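PDB 4RI6: Phi class glutathione transferase GSTF1 from Populus tremula x Populus tremuloides, which probably catalyses the conjugation of glutathione to electrophilic substrates RX, releasing a halide anion, as a detoxifying glutathione transferase of the Phi class. Local coordinates for residues Glu130-Ile133 / Lys134-Val137; Thr187-Lys190 / Asn191-Arg194; Asn98-Gln101 / Trp102-Thr105; Lys207-Glu210 / Met211-Asn214. All coordinates share one frame; numbering follows the deposited sequence. Where two conformers were deposited one is given.

Overall arrangement
All four contacts are local, three along a helix and one where a loop enters a helix, and together they sample the glutathione transferase fold from its subunit interface to its C-terminus. Interaction 3, in helix 93-122, is the buried one and touches the second subunit; the side chain of Glu104 comes about 6 Å from a bound glutathione. Interaction 4 lies across the chain's centre from it, 27 Å away between centres, with the side chain of Arg212 about 7 Å from that of the glutathione-binding Ser13. Interactions 1 and 2 lie away from the annotated sites, their nearest atoms about 7 Å apart; Arg189 of interaction 2 packs on the same helix 130-150 that begins with interaction 1.

Interaction 1 (Glu130-Ile133 / Lys134-Val137); sequences EALI and KKNV
Ile133 and Val137, four residues apart on helix 130-150, touch through their CG2 methyls at 4.0 Å, the side chains crossing at a slant. In Ile133, CG2 is anti to the backbone N, beside the carbonyl carbon, which puts it on the side of Val137. The CG2 of Val137 also lies 3.2 Å from Ile133 O, the carbonyl that receives Val137 N in a short, nearly straight bond of 2.8 Å (N-H...O 173°). This is the tight side: both residues are buried, with Leu121, Val128 and Lys182 against Ile133, and Lys182, Tyr184 and Leu185 against Val137.

Next to it, Leu132 brings CD1 to within 3.7 Å of Asn136 ND2, a methyl against the nitrogen end of an amide. The backbone N of Asn136 bonds to Leu132 O at 3.1 Å, while the Asn136 side chain packs on Asp116 and Leu117 of helix 93-122.

The solvent side is looser. Glu130, Ala131, Lys134 and Lys135 are exposed, and what joins them is backbone: Lys134 N to Glu130 O and Lys135 N to Ala131 O, both 3.0 Å. The ammonium end of Lys134 leads off to a salt bridge with Asp138. A mostly apolar inner side against a charged outer one marks an amphipathic helix, here the first turns of 130-150 packed on 93-122 in the all-helical C-terminal domain of the glutathione transferase fold.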
loop_
_atom_site.group_PDB
_atom_site.type_symbol
_atom_site.label_atom_id
_atom_site.label_comp_id
_atom_site.label_asym_id
_atom_site.label_seq_id
_atom_site.Cartn_x
_atom_site.Cartn_y
_atom_site.Cartn_z
ATOM N N GLU A 130 23.290 4.974 -13.006
ATOM C CA GLU A 130 22.848 3.972 -13.979
ATOM C C GLU A 130 22.848 2.559 -13.402
ATOM O O GLU A 130 22.122 1.686 -13.882
ATOM C CB GLU A 130 23.719 4.018 -15.237
ATOM C CG GLU A 130 23.496 5.250 -16.110
ATOM C CD GLU A 130 22.127 5.299 -16.788
ATOM O OE1 GLU A 130 21.388 4.292 -16.796
ATOM O OE2 GLU A 130 21.794 6.374 -17.329
ATOM N N ALA A 131 23.656 2.327 -12.377
ATOM C CA ALA A 131 23.640 1.041 -11.689
ATOM C C ALA A 131 22.315 0.882 -10.942
ATOM O O ALA A 131 21.733 -0.214 -10.907
ATOM C CB ALA A 131 24.821 0.929 -10.739
ATOM N N LEU A 132 21.824 1.978 -10.364
ATOM C CA LEU A 132 20.553 1.950 -9.632
ATOM C C LEU A 132 19.364 1.902 -10.607
ATOM O O LEU A 132 18.349 1.242 -10.334
ATOM C CB LEU A 132 20.436 3.162 -8.706
ATOM C CG LEU A 132 19.133 3.240 -7.902
ATOM C CD1 LEU A 132 18.870 1.951 -7.116
ATOM C CD2 LEU A 132 19.174 4.416 -6.948
ATOM N N ILE A 133 19.495 2.590 -11.740
ATOM C CA ILE A 133 18.503 2.465 -12.795
ATOM C C ILE A 133 18.388 0.989 -13.198
ATOM O O ILE A 133 17.291 0.447 -13.268
ATOM C CB ILE A 133 18.859 3.311 -14.032
ATOM C CG1 ILE A 133 18.788 4.800 -13.722
ATOM C CG2 ILE A 133 17.917 2.982 -15.180
ATOM C CD1 ILE A 133 17.416 5.310 -13.351
ATOM N N LYS A 134 19.522 0.339 -13.447
ATOM C CA LYS A 134 19.497 -1.068 -13.862
ATOM C C LYS A 134 18.837 -1.940 -12.791
ATOM O O LYS A 134 18.058 -2.835 -13.105
ATOM C CB LYS A 134 20.901 -1.591 -14.184
ATOM C CG LYS A 134 20.909 -3.117 -14.453
ATOM C CD LYS A 134 22.297 -3.673 -14.732
ATOM C CE LYS A 134 22.397 -5.134 -14.348
ATOM N NZ LYS A 134 21.497 -5.948 -15.185
ATOM N N LYS A 135 19.158 -1.686 -11.532
ATOM C CA LYS A 135 18.582 -2.457 -10.432
ATOM C C LYS A 135 17.053 -2.381 -10.438
ATOM O O LYS A 135 16.368 -3.400 -10.260
ATOM C CB LYS A 135 19.144 -1.958 -9.106
ATOM C CG LYS A 135 18.735 -2.745 -7.888
ATOM C CD LYS A 135 19.627 -2.350 -6.701
ATOM C CE LYS A 135 19.058 -2.790 -5.353
ATOM N NZ LYS A 135 18.580 -4.196 -5.356
ATOM N N ASN A 136 16.515 -1.182 -10.647
ATOM C CA ASN A 136 15.061 -1.012 -10.636
ATOM C C ASN A 136 14.383 -1.476 -11.920
ATOM O O ASN A 136 13.281 -2.008 -11.870
ATOM C CB ASN A 136 14.720 0.445 -10.343
ATOM C CG ASN A 136 14.941 0.783 -8.888
ATOM O OD1 ASN A 136 14.671 -0.054 -8.016
ATOM N ND2 ASN A 136 15.438 1.985 -8.615
ATOM N N VAL A 137 15.034 -1.276 -13.067
ATOM C CA VAL A 137 14.579 -1.874 -14.318
ATOM C C VAL A 137 14.457 -3.380 -14.152
ATOM O O VAL A 137 13.459 -3.961 -14.537
ATOM C CB VAL A 137 15.545 -1.546 -15.471
ATOM C CG1 VAL A 137 15.317 -2.447 -16.684
ATOM C CG2 VAL A 137 15.429 -0.069 -15.855
#

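Interaction 2 (Thr187-Lys190 / Asn191-Arg194); sequences TSRK and NVNR
This is a helix N-terminus: Arg189 holds the N-cap position of helix 190-200, and the short link from helix 184-187 runs into the first turn. The carbonyl O of Arg189 receives Asn193 N at 2.7 Å, and Arg194 N follows onto Lys190 O. That second carbonyl is gripped again by a water that donates to it at 2.7 Å and accepts from Asn193 ND2 at 3.1 Å, bridging side chain and backbone.

Asn193 projects CG away from its own backbone N (chi1 -179°), which carries OD1 to 3.4 Å from Thr187 CA and near its CG2. Arg189 and Val192 touch through their CB atoms, 3.8 Å apart. In the conformer described, Lys190 runs beside Asn191, the lysine CG 3.7 Å from Asn191 OD1. A glycine for Asn191 would probably deprive the lysine chain, in this conformer at least, of the amide beside it, and lose the bond that ND2 makes elsewhere.

Outside the turn, the Glu148 carboxylate of helix 130-150 accepts hydrogen bonds from the backbone N of Asn191 (OE2) and of Val192 (OE1). Arg189 makes a salt bridge with Asp145 of that helix and bonds to Leu185 O, while Arg194 reaches the carbonyls of Arg155 and Leu151, which places this helix start against the end of 130-150.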
loop_
_atom_site.group_PDB
_atom_site.type_symbol
_atom_site.label_atom_id
_atom_site.label_comp_id
_atom_site.label_asym_id
_atom_site.label_seq_id
_atom_site.Cartn_x
_atom_site.Cartn_y
_atom_site.Cartn_z
ATOM N N THR A 187 6.171 -2.623 -23.641
ATOM C CA THR A 187 5.790 -2.865 -25.031
ATOM C C THR A 187 6.378 -4.160 -25.588
ATOM O O THR A 187 5.847 -4.679 -26.553
ATOM C CB THR A 187 6.194 -1.694 -25.959
ATOM O OG1 THR A 187 7.620 -1.557 -25.984
ATOM C CG2 THR A 187 5.556 -0.393 -25.480
ATOM N N SER A 188 7.446 -4.696 -24.971
ATOM C CA SER A 188 8.083 -5.942 -25.438
ATOM C C SER A 188 7.402 -7.207 -24.911
ATOM O O SER A 188 7.735 -8.322 -25.325
ATOM C CB SER A 188 9.557 -5.990 -25.047
ATOM O OG SER A 188 9.717 -6.237 -23.657
ATOM N N ARG A 189 6.436 -7.020 -24.027
ATOM C CA ARG A 189 5.678 -8.113 -23.421
ATOM C C ARG A 189 4.265 -8.059 -24.001
ATOM O O ARG A 189 3.534 -7.111 -23.769
ATOM C CB ARG A 189 5.672 -7.957 -21.895
ATOM C CG ARG A 189 7.008 -8.284 -21.258
ATOM C CD ARG A 189 7.065 -7.922 -19.760
ATOM N NE ARG A 189 8.309 -8.436 -19.209
ATOM C CZ ARG A 189 9.495 -7.855 -19.340
ATOM N NH1 ARG A 189 9.613 -6.656 -19.892
ATOM N NH2 ARG A 189 10.570 -8.487 -18.929
ATOM N N LYS A 190 3.881 -9.059 -24.781
ATOM C CA LYS A 190 2.686 -8.912 -25.602
ATOM C C LYS A 190 1.397 -8.739 -24.798
ATOM O O LYS A 190 0.596 -7.873 -25.124
ATOM C CB LYS A 190 2.552 -10.090 -26.593
ATOM C CG LYS A 190 2.064 -11.418 -26.041
ATOM C CD LYS A 190 1.721 -12.378 -27.179
ATOM C CE LYS A 190 1.181 -13.697 -26.648
ATOM N NZ LYS A 190 2.261 -14.507 -26.033
ATOM N N ASN A 191 1.180 -9.518 -23.749
ATOM C CA ASN A 191 -0.049 -9.344 -22.972
ATOM C C ASN A 191 -0.034 -8.038 -22.171
ATOM O O ASN A 191 -1.048 -7.368 -22.069
ATOM C CB ASN A 191 -0.285 -10.526 -22.033
ATOM C CG ASN A 191 -0.430 -11.838 -22.760
ATOM O OD1 ASN A 191 -0.888 -11.893 -23.907
ATOM N ND2 ASN A 191 -0.033 -12.906 -22.094
ATOM N N VAL A 192 1.113 -7.700 -21.589
ATOM C CA VAL A 192 1.270 -6.434 -20.870
ATOM C C VAL A 192 1.038 -5.275 -21.823
ATOM O O VAL A 192 0.395 -4.298 -21.475
ATOM C CB VAL A 192 2.670 -6.344 -20.209
ATOM C CG1 VAL A 192 2.966 -4.940 -19.683
ATOM C CG2 VAL A 192 2.730 -7.335 -19.080
ATOM N N ASN A 193 1.546 -5.394 -23.039
ATOM C CA ASN A 193 1.367 -4.331 -24.005
ATOM C C ASN A 193 -0.101 -4.156 -24.392
ATOM O O ASN A 193 -0.580 -3.044 -24.531
ATOM C CB ASN A 193 2.226 -4.589 -25.248
ATOM C CG ASN A 193 2.084 -3.494 -26.266
ATOM O OD1 ASN A 193 2.585 -2.387 -26.089
ATOM N ND2 ASN A 193 1.392 -3.804 -27.342
ATOM N N ARG A 194 -0.822 -5.258 -24.530
ATOM C CA ARG A 194 -2.254 -5.210 -24.832
ATOM C C ARG A 194 -3.005 -4.479 -23.724
ATOM O O ARG A 194 -3.797 -3.547 -23.967
ATOM C CB ARG A 194 -2.813 -6.619 -24.985
ATOM C CG ARG A 194 -4.293 -6.663 -25.275
ATOM C CD ARG A 194 -4.897 -7.953 -24.824
ATOM N NE ARG A 194 -5.006 -8.009 -23.362
ATOM C CZ ARG A 194 -4.612 -9.022 -22.610
ATOM N NH1 ARG A 194 -3.999 -10.077 -23.144
ATOM N NH2 ARG A 194 -4.801 -8.964 -21.303
HETATM O O HOH W 1 0.438 -6.706 -27.589
#

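Interaction 3 (Asn98-Gln101 / Trp102-Thr105); sequences NIDQ and WVET
Gln101 lies alongside the indole of Trp102, both pointing the same way, with Gln101 CG 3.6 Å from Trp102 CD1 and the amide and ring planes 61° apart. CG sits between the backbone N and the carbonyl carbon (chi1 68°), which brings the amide back along the helix, where Gln101 NE2 donates to a lone pair of Asn98 O at 3.1 Å. The same carbonyl O lies at the ring edge, 3.4 Å from Trp102 CD1. A water in the plane of the indole accepts a hydrogen bond from Trp102 NE1 at 3.0 Å and donates to Asn98 OD1. Replacing Gln101 by an alanine would probably deprive Asn98 O of its amide donor and the indole of its flanking chain.

Elsewhere on the helix, Ile99 CG2 meets Val103 CG2 at 4.0 Å.

Further partners hold these residues. Asn98 bonds to Ala158 O and Asp100 to Tyr89. The backbone N of Phe67 of the second subunit donates to Gln101 OE1, and its ring stands edge-to-face to Trp102; Arg74 of that subunit forms salt bridges with Asp100 and Glu104. This mixture of aromatic and ionic contacts, helix 93-122 against a neighbour's N-terminal domain, belongs to the dimer interface of the glutathione transferase fold.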
loop_
_atom_site.group_PDB
_atom_site.type_symbol
_atom_site.label_atom_id
_atom_site.label_comp_id
_atom_site.label_asym_id
_atom_site.label_seq_id
_atom_site.Cartn_x
_atom_site.Cartn_y
_atom_site.Cartn_z
ATOM N N ASN A 98 -10.923 -9.028 -4.433
ATOM C CA ASN A 98 -10.206 -9.542 -5.585
ATOM C C ASN A 98 -9.430 -8.462 -6.326
ATOM O O ASN A 98 -8.306 -8.691 -6.758
ATOM C CB ASN A 98 -11.175 -10.232 -6.553
ATOM C CG ASN A 98 -10.488 -10.701 -7.796
ATOM O OD1 ASN A 98 -9.587 -11.530 -7.747
ATOM N ND2 ASN A 98 -10.899 -10.164 -8.926
ATOM N N ILE A 99 -10.035 -7.291 -6.471
ATOM C CA ILE A 99 -9.353 -6.127 -7.018
ATOM C C ILE A 99 -8.265 -5.611 -6.083
ATOM O O ILE A 99 -7.146 -5.301 -6.507
ATOM C CB ILE A 99 -10.372 -5.017 -7.309
ATOM C CG1 ILE A 99 -11.266 -5.455 -8.464
ATOM C CG2 ILE A 99 -9.692 -3.685 -7.648
ATOM C CD1 ILE A 99 -12.565 -4.674 -8.546
ATOM N N ASP A 100 -8.591 -5.571 -4.798
ATOM C CA ASP A 100 -7.716 -4.955 -3.808
ATOM C C ASP A 100 -6.348 -5.642 -3.717
ATOM O O ASP A 100 -5.330 -4.969 -3.497
ATOM C CB ASP A 100 -8.407 -4.972 -2.450
ATOM C CG ASP A 100 -7.788 -4.011 -1.453
ATOM O OD1 ASP A 100 -7.470 -2.866 -1.811
ATOM O OD2 ASP A 100 -7.638 -4.407 -0.281
ATOM N N GLN A 101 -6.283 -6.959 -3.899
ATOM C CA GLN A 101 -4.975 -7.615 -3.824
ATOM C C GLN A 101 -4.043 -7.094 -4.929
ATOM O O GLN A 101 -2.841 -7.016 -4.720
ATOM C CB GLN A 101 -5.106 -9.143 -3.895
ATOM C CG GLN A 101 -5.560 -9.650 -5.236
ATOM C CD GLN A 101 -6.006 -11.100 -5.214
ATOM O OE1 GLN A 101 -5.444 -11.937 -4.496
ATOM N NE2 GLN A 101 -7.038 -11.400 -5.992
ATOM N N TRP A 102 -4.596 -6.709 -6.081
ATOM C CA TRP A 102 -3.785 -6.177 -7.187
ATOM C C TRP A 102 -3.502 -4.694 -6.958
ATOM O O TRP A 102 -2.484 -4.183 -7.410
ATOM C CB TRP A 102 -4.468 -6.436 -8.541
ATOM C CG TRP A 102 -4.475 -7.890 -8.846
ATOM C CD1 TRP A 102 -5.511 -8.763 -8.682
ATOM C CD2 TRP A 102 -3.369 -8.668 -9.312
ATOM N NE1 TRP A 102 -5.114 -10.025 -9.016
ATOM C CE2 TRP A 102 -3.804 -9.996 -9.399
ATOM C CE3 TRP A 102 -2.055 -8.364 -9.669
ATOM C CZ2 TRP A 102 -2.983 -11.007 -9.832
ATOM C CZ3 TRP A 102 -1.240 -9.368 -10.078
ATOM C CH2 TRP A 102 -1.701 -10.671 -10.173
ATOM N N VAL A 103 -4.364 -4.008 -6.211
ATOM C CA VAL A 103 -4.046 -2.644 -5.774
ATOM C C VAL A 103 -2.856 -2.680 -4.795
ATOM O O VAL A 103 -1.938 -1.856 -4.875
ATOM C CB VAL A 103 -5.253 -1.961 -5.124
ATOM C CG1 VAL A 103 -4.879 -0.553 -4.638
ATOM C CG2 VAL A 103 -6.420 -1.890 -6.109
ATOM N N GLU A 104 -2.844 -3.660 -3.893
ATOM C CA GLU A 104 -1.711 -3.806 -2.973
ATOM C C GLU A 104 -0.450 -4.183 -3.751
ATOM O O GLU A 104 0.661 -3.802 -3.381
ATOM C CB GLU A 104 -2.021 -4.852 -1.895
ATOM C CG GLU A 104 -2.972 -4.373 -0.855
ATOM C CD GLU A 104 -2.378 -3.235 -0.048
ATOM O OE1 GLU A 104 -1.200 -3.330 0.328
ATOM O OE2 GLU A 104 -3.078 -2.238 0.200
ATOM N N THR A 105 -0.602 -4.973 -4.809
ATOM C CA THR A 105 0.536 -5.295 -5.657
ATOM C C THR A 105 1.103 -4.029 -6.305
ATOM O O THR A 105 2.317 -3.878 -6.389
ATOM C CB THR A 105 0.133 -6.375 -6.693
ATOM O OG1 THR A 105 -0.167 -7.574 -5.967
ATOM C CG2 THR A 105 1.253 -6.668 -7.677
HETATM O O HOH W 2 -7.337 -12.018 -9.235
#

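Interaction 4 (Lys207-Glu210 / Met211-Asn214); sequences KVLE and MRKN
Lys207 meets Met211 through its carbonyl: Lys207 O receives Met211 N at 2.9 Å, and Met211 CG lies 3.2 Å from the same oxygen. Val208 comes next, buried, its carbonyl bonded to Arg212 N at 3.0 Å while its side chain turns to helix 14-25. Leu209 lies alongside Arg212, and its methyl CD2 rests over one face of the guanidinium, 3.6 Å from Arg212 NH1. A bend at chi3 folds the arginine chain toward its polar partners, Ser17 OG on NH2 and Pro11 O on NE, so bonds at two nitrogens fix the group and the methyl packs on its face.

Glu210 carries the one direct hydrogen bond between side chains of the two segments. Asn214 ND2 donates to Glu210 OE2 at 2.8 Å, on the anti side and 33° out of the carboxylate plane; carboxylate and amide planes stand 71° apart, and the N-H...O angle is a bent 139°. Its other oxygen, OE1, takes a weak bond from a water that accepts from Lys213 NZ.

Helix 203-214 thus lays Val208 and Met211 on helix 14-25, Met211 also on strand 30-33, and turns Leu209 and Arg212 to Asp174 and Tyr175 of helix 164-179, bridging the thioredoxin-like and helical domains.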
loop_
_atom_site.group_PDB
_atom_site.type_symbol
_atom_site.label_atom_id
_atom_site.label_comp_id
_atom_site.label_asym_id
_atom_site.label_seq_id
_atom_site.Cartn_x
_atom_site.Cartn_y
_atom_site.Cartn_z
ATOM N N LYS A 207 -8.067 12.393 -20.325
ATOM C CA LYS A 207 -8.429 13.692 -19.768
ATOM C C LYS A 207 -7.390 14.142 -18.746
ATOM O O LYS A 207 -7.042 15.314 -18.706
ATOM C CB LYS A 207 -9.826 13.650 -19.154
ATOM C CG LYS A 207 -10.908 13.511 -20.201
ATOM C CD LYS A 207 -12.315 13.559 -19.651
ATOM C CE LYS A 207 -13.332 13.356 -20.762
ATOM N NZ LYS A 207 -14.667 13.901 -20.402
ATOM N N VAL A 208 -6.873 13.214 -17.952
ATOM C CA VAL A 208 -5.842 13.566 -17.008
ATOM C C VAL A 208 -4.594 14.067 -17.734
ATOM O O VAL A 208 -4.023 15.086 -17.357
ATOM C CB VAL A 208 -5.476 12.369 -16.103
ATOM C CG1 VAL A 208 -4.254 12.695 -15.242
ATOM C CG2 VAL A 208 -6.673 11.971 -15.220
ATOM N N LEU A 209 -4.154 13.354 -18.762
ATOM C CA LEU A 209 -2.977 13.784 -19.506
ATOM C C LEU A 209 -3.186 15.158 -20.144
ATOM O O LEU A 209 -2.263 15.978 -20.206
ATOM C CB LEU A 209 -2.621 12.767 -20.579
ATOM C CG LEU A 209 -2.147 11.417 -20.074
ATOM C CD1 LEU A 209 -1.875 10.523 -21.252
ATOM C CD2 LEU A 209 -0.902 11.548 -19.215
ATOM N N GLU A 210 -4.389 15.437 -20.608
ATOM C CA GLU A 210 -4.612 16.754 -21.192
ATOM C C GLU A 210 -4.608 17.823 -20.097
ATOM O O GLU A 210 -4.094 18.925 -20.308
ATOM C CB GLU A 210 -5.916 16.800 -21.987
ATOM C CG GLU A 210 -6.143 18.127 -22.750
ATOM C CD GLU A 210 -5.082 18.447 -23.828
ATOM O OE1 GLU A 210 -4.370 17.531 -24.316
ATOM O OE2 GLU A 210 -4.969 19.643 -24.193
ATOM N N MET A 211 -5.143 17.493 -18.925
ATOM C CA MET A 211 -5.125 18.449 -17.816
ATOM C C MET A 211 -3.690 18.821 -17.524
ATOM O O MET A 211 -3.371 19.983 -17.273
ATOM C CB MET A 211 -5.764 17.896 -16.549
ATOM C CG MET A 211 -7.268 17.752 -16.584
ATOM S SD MET A 211 -7.878 16.934 -15.097
ATOM C CE MET A 211 -7.552 18.205 -13.880
ATOM N N ARG A 212 -2.826 17.818 -17.575
ATOM C CA ARG A 212 -1.432 17.997 -17.254
ATOM C C ARG A 212 -0.735 18.829 -18.315
ATOM O O ARG A 212 0.048 19.739 -18.013
ATOM C CB ARG A 212 -0.781 16.619 -17.104
ATOM C CG ARG A 212 0.583 16.630 -16.520
ATOM C CD ARG A 212 1.230 15.296 -16.731
ATOM N NE ARG A 212 0.705 14.261 -15.846
ATOM C CZ ARG A 212 0.998 12.979 -15.996
ATOM N NH1 ARG A 212 1.773 12.604 -17.009
ATOM N NH2 ARG A 212 0.513 12.081 -15.153
ATOM N N LYS A 213 -1.049 18.539 -19.571
ATOM C CA LYS A 213 -0.408 19.228 -20.670
ATOM C C LYS A 213 -0.732 20.712 -20.625
ATOM O O LYS A 213 0.105 21.533 -20.998
ATOM C CB LYS A 213 -0.836 18.621 -22.008
ATOM C CG LYS A 213 0.076 18.994 -23.157
ATOM C CD LYS A 213 -0.139 18.071 -24.330
ATOM C CE LYS A 213 0.608 18.568 -25.568
ATOM N NZ LYS A 213 0.241 17.783 -26.774
ATOM N N ASN A 214 -1.929 21.042 -20.135
ATOM C CA ASN A 214 -2.421 22.425 -20.093
ATOM C C ASN A 214 -2.208 23.133 -18.757
ATOM O O ASN A 214 -2.385 24.347 -18.655
ATOM C CB ASN A 214 -3.911 22.448 -20.426
ATOM C CG ASN A 214 -4.205 21.921 -21.813
ATOM O OD1 ASN A 214 -3.388 22.051 -22.727
ATOM N ND2 ASN A 214 -5.380 21.328 -21.984
HETATM O O HOH W 3 -2.497 19.002 -26.665
#